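Local coordinates for SusD superfamily protein (Bacteroides thetaiotaomicron, PDB 3MCX), which is of unknown biochemical function but, as an outer-membrane SusD-family protein, probably captures glycans at the cell surface for import, at residues Thr226-Lys230 / Glu376-Tyr380; Tyr360-Ala364 / Tyr380-Ile384. All coordinates share one frame; numbering follows the deposited sequence.

Contact 1 (Thr226-Lys230 / Glu376-Tyr380); sequences TDVIK and EAQGY
Tyr380 swings its CG to the side away from its own carbonyl carbon (chi1 -63°), aiming its ring at helix 218-231, while Glu376, with CG opposite its backbone N, runs out fully extended toward Lys230. The phenol ring is the main point of contact. Ile229 lies over one face, its CD1 almost exactly above the ring centre at 4.0 Å from the centroid, a CH-pi contact only 3° off the ring normal. The branch methyl of the same residue works further round, Ile229 CG2 coming within 3.6 Å of Tyr380 CE1. Thr226 CG2 approaches the ring obliquely, 3.6 Å from Tyr380 CE2, while Thr226 OG1 turns back to the carbonyl oxygen of Tyr222. The opposite face of the ring lies against Glu376 O of its own helix, one turn earlier.

Beyond the ring, the contact becomes polar. In one of its two modelled conformers, Lys230 bends at its last torsion and reaches across to form a salt bridge, NZ to Glu376 OE2 at 2.8 Å, the ammonium standing above the carboxylate plane. The other carboxylate oxygen, Glu376 OE1, is held by Tyr222 OH, so in that conformer both oxygens of the acid have partners on helix 218-231. A water in the plane of the Tyr380 ring sits 2.7 Å from Tyr380 OH and, with Lys230 placed this way, also accepts from Lys230 NZ.

The axes of the two short segments approach to 13.0 Å and cross at 66°, a gap bridged by long side chains; helix 356-370 packs against both helices, its Ala363 touching Ile229 and Tyr380.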
# COMPACT_ATOMS: atom_id res chain seq x y z
N THR A 226 4.17 -9.89 15.68
CA THR A 226 3.64 -10.53 16.90
C THR A 226 3.53 -9.58 18.08
O THR A 226 2.70 -9.78 18.96
CB THR A 226 4.39 -11.83 17.29
OG1 THR A 226 5.78 -11.58 17.46
CG2 THR A 226 4.17 -12.93 16.24
N ASP A 227 4.36 -8.54 18.12
CA ASP A 227 4.17 -7.50 19.12
C ASP A 227 2.76 -6.93 18.97
O ASP A 227 2.01 -6.90 19.96
CB ASP A 227 5.22 -6.41 18.95
CG ASP A 227 5.20 -5.34 20.04
OD1 ASP A 227 4.56 -5.49 21.10
OD2 ASP A 227 5.88 -4.32 19.83
N VAL A 228 2.36 -6.58 17.75
CA VAL A 228 1.01 -6.05 17.53
C VAL A 228 -0.07 -7.07 17.91
O VAL A 228 -1.02 -6.77 18.62
CB VAL A 228 0.82 -5.58 16.08
CG1 VAL A 228 -0.65 -5.08 15.88
CG2 VAL A 228 1.87 -4.49 15.73
N ILE A 229 0.09 -8.31 17.42
CA ILE A 229 -0.90 -9.36 17.62
C ILE A 229 -1.09 -9.68 19.09
O ILE A 229 -2.23 -9.74 19.57
CB ILE A 229 -0.47 -10.62 16.87
CG1 ILE A 229 -0.54 -10.41 15.36
CG2 ILE A 229 -1.36 -11.86 17.28
CD1 ILE A 229 0.22 -11.48 14.56
N LYS A 230 0.02 -9.84 19.81
CA LYS A 230 -0.02 -10.31 21.20
C LYS A 230 -0.27 -9.21 22.23
O LYS A 230 -0.86 -9.47 23.28
CB LYS A 230 1.30 -11.01 21.58
CG LYS A 230 1.54 -12.36 20.89
CD LYS A 230 3.01 -12.77 20.96
CE LYS A 230 3.27 -14.15 20.34
NZ LYS A 230 2.44 -15.24 20.94
N GLU A 376 2.81 -21.67 15.67
CA GLU A 376 2.25 -20.35 15.98
C GLU A 376 1.89 -19.60 14.70
O GLU A 376 0.81 -19.00 14.58
CB GLU A 376 3.22 -19.56 16.88
CG GLU A 376 2.65 -18.26 17.39
CD GLU A 376 3.58 -17.56 18.35
OE1 GLU A 376 4.63 -17.06 17.89
OE2 GLU A 376 3.24 -17.50 19.56
N ALA A 377 2.82 -19.60 13.75
CA ALA A 377 2.62 -18.96 12.45
C ALA A 377 1.41 -19.52 11.67
O ALA A 377 0.60 -18.75 11.08
CB ALA A 377 3.90 -19.08 11.61
N GLN A 378 1.29 -20.84 11.67
CA GLN A 378 0.19 -21.54 11.03
C GLN A 378 -1.14 -21.11 11.68
O GLN A 378 -2.14 -20.86 10.99
CB GLN A 378 0.51 -23.04 11.11
CG GLN A 378 -0.56 -23.98 11.31
CD GLN A 378 0.01 -25.36 11.65
OE1 GLN A 378 1.21 -25.60 11.49
NE2 GLN A 378 -0.84 -26.23 12.10
N GLY A 379 -1.10 -20.93 12.99
CA GLY A 379 -2.27 -20.45 13.74
C GLY A 379 -2.72 -19.10 13.25
O GLY A 379 -3.91 -18.83 13.15
N TYR A 380 -1.76 -18.22 12.94
CA TYR A 380 -2.13 -16.88 12.49
C TYR A 380 -2.79 -16.90 11.12
O TYR A 380 -3.73 -16.13 10.84
CB TYR A 380 -0.93 -15.93 12.49
CG TYR A 380 -0.33 -15.67 13.85
CD1 TYR A 380 -1.14 -15.52 14.99
CD2 TYR A 380 1.05 -15.58 14.03
CE1 TYR A 380 -0.59 -15.27 16.24
CE2 TYR A 380 1.60 -15.32 15.27
CZ TYR A 380 0.79 -15.17 16.37
OH TYR A 380 1.35 -14.92 17.61
O HOH W 1 -0.29 -15.16 19.69

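Contact 2 (Tyr360-Ala364 / Tyr380-Ile384); sequences YLNAA and YLNDI. With ZN (zinc ion), chain E.
Helices 356-370 and 374-385 form an antiparallel helical hairpin within the TPR-like helical region of the SusD fold, and Tyr360 and Tyr380 meet where the first turns of helix 356-370 face the middle of helix 374-385. The axes of the two segments approach to 8.4 Å, their directions 145° apart, close enough for small side chains to fit directly between them: Ala364 CB packs 4.0 Å from Leu381 CB.

The two tyrosine rings stand almost perpendicular, planes 86° apart, in an oblique pairing in which the CD2 side of Tyr360 comes up to Tyr380 CD1 at 3.8 Å. On the same side of the Tyr380 ring plane, but by its CD2 flank, Ala363 CB comes within 3.6 Å of Tyr380 CD2. An alanine in place of Tyr380 would probably open a gap beside Ala363 and Tyr360 and take away one of the surfaces that hold the Tyr360 ring.

Deeper in the hairpin the contact is aliphatic. Leu361 CD2 meets Leu381 CD1 at 3.6 Å, and Ile384 crosses Leu361 at about a right angle while laying its CD1 against Tyr360 CB. Glu409 and Glu413 of helix 403-414 border this layer.

Asp383 brings a metal to the edge of the hairpin. With CG anti to the carbonyl carbon (chi1 -82°), its carboxylate stands nearly perpendicular to the Tyr360 ring, OD2 at the ring edge 3.4 Å from Tyr360 CE2, while Asp383 OD1 binds a zinc ion at 2.0 Å.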
# COMPACT_ATOMS: atom_id res chain seq x y z
N TYR A 360 -1.37 -10.24 10.72
CA TYR A 360 -1.44 -11.69 10.92
C TYR A 360 -0.81 -12.44 9.73
O TYR A 360 -0.10 -13.42 9.94
CB TYR A 360 -2.90 -12.15 11.13
CG TYR A 360 -3.43 -12.03 12.54
CD1 TYR A 360 -3.70 -10.79 13.13
CD2 TYR A 360 -3.65 -13.17 13.30
CE1 TYR A 360 -4.18 -10.72 14.43
CE2 TYR A 360 -4.14 -13.11 14.59
CZ TYR A 360 -4.38 -11.87 15.16
OH TYR A 360 -4.85 -11.86 16.48
N LEU A 361 -1.09 -12.00 8.52
CA LEU A 361 -0.55 -12.63 7.31
C LEU A 361 0.97 -12.46 7.21
O LEU A 361 1.68 -13.39 6.84
CB LEU A 361 -1.31 -12.14 6.06
CG LEU A 361 -2.76 -12.65 5.98
CD1 LEU A 361 -3.58 -11.74 5.06
CD2 LEU A 361 -2.81 -14.18 5.62
N ASN A 362 1.45 -11.29 7.59
CA ASN A 362 2.90 -11.01 7.67
C ASN A 362 3.56 -11.95 8.65
O ASN A 362 4.62 -12.50 8.37
CB ASN A 362 3.17 -9.56 8.10
CG ASN A 362 2.86 -8.54 7.01
OD1 ASN A 362 2.57 -8.88 5.87
ND2 ASN A 362 2.93 -7.23 7.39
N ALA A 363 2.95 -12.13 9.82
CA ALA A 363 3.49 -13.11 10.78
C ALA A 363 3.50 -14.53 10.22
O ALA A 363 4.46 -15.27 10.41
CB ALA A 363 2.70 -13.05 12.13
N ALA A 364 2.41 -14.94 9.57
CA ALA A 364 2.34 -16.28 9.04
C ALA A 364 3.45 -16.53 8.01
O ALA A 364 4.13 -17.55 8.08
CB ALA A 364 0.98 -16.55 8.43
N TYR A 380 -1.76 -18.22 12.94
CA TYR A 380 -2.13 -16.88 12.49
C TYR A 380 -2.79 -16.90 11.12
O TYR A 380 -3.73 -16.13 10.84
CB TYR A 380 -0.93 -15.93 12.49
CG TYR A 380 -0.33 -15.67 13.85
CD1 TYR A 380 -1.14 -15.52 14.99
CD2 TYR A 380 1.05 -15.58 14.03
CE1 TYR A 380 -0.59 -15.27 16.24
CE2 TYR A 380 1.60 -15.32 15.27
CZ TYR A 380 0.79 -15.17 16.37
OH TYR A 380 1.35 -14.92 17.61
N LEU A 381 -2.30 -17.77 10.23
CA LEU A 381 -2.98 -17.97 8.95
C LEU A 381 -4.40 -18.45 9.18
O LEU A 381 -5.34 -17.96 8.57
CB LEU A 381 -2.23 -18.96 8.05
CG LEU A 381 -2.90 -19.13 6.67
CD1 LEU A 381 -2.99 -17.81 5.88
CD2 LEU A 381 -2.21 -20.28 5.87
N ASN A 382 -4.56 -19.41 10.08
CA ASN A 382 -5.88 -19.97 10.38
C ASN A 382 -6.81 -18.96 11.06
O ASN A 382 -8.03 -19.02 10.88
CB ASN A 382 -5.77 -21.27 11.16
CG ASN A 382 -5.37 -22.43 10.27
OD1 ASN A 382 -5.60 -22.40 9.05
ND2 ASN A 382 -4.73 -23.45 10.86
N ASP A 383 -6.24 -17.98 11.78
CA ASP A 383 -7.05 -16.88 12.34
C ASP A 383 -7.74 -16.08 11.25
O ASP A 383 -8.83 -15.58 11.45
CB ASP A 383 -6.18 -15.94 13.18
CG ASP A 383 -5.96 -16.45 14.59
OD1 ASP A 383 -6.93 -16.93 15.19
OD2 ASP A 383 -4.80 -16.37 15.09
N ILE A 384 -7.12 -15.97 10.10
CA ILE A 384 -7.74 -15.30 8.97
C ILE A 384 -8.71 -16.25 8.30
O ILE A 384 -9.90 -15.96 8.19
CB ILE A 384 -6.70 -14.76 7.98
CG1 ILE A 384 -5.73 -13.79 8.68
CG2 ILE A 384 -7.41 -14.10 6.80
CD1 ILE A 384 -6.36 -12.59 9.40
ZN ZN E . -6.99 -17.24 17.20

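Contacts 1 and 2 lie with their centres about 7 Å apart, on the same side of the chain's centre, and share helix 374-385 and Tyr380 itself. Along the chain helix 218-231 comes first, helix 356-370 follows well over a hundred residues later, and helix 374-385 comes directly after it. Contact 2 therefore joins neighbours in sequence, while contact 1 brings the hairpin against a distant helix. The two also touch directly: Ile229 CG2 lies 3.6 Å from Tyr360 OH, and Ala377 O lies 3.5 Å from Ala364 CB. Three helices thus meet around one tyrosine, so that helices distant in sequence pack together within the SusD family region.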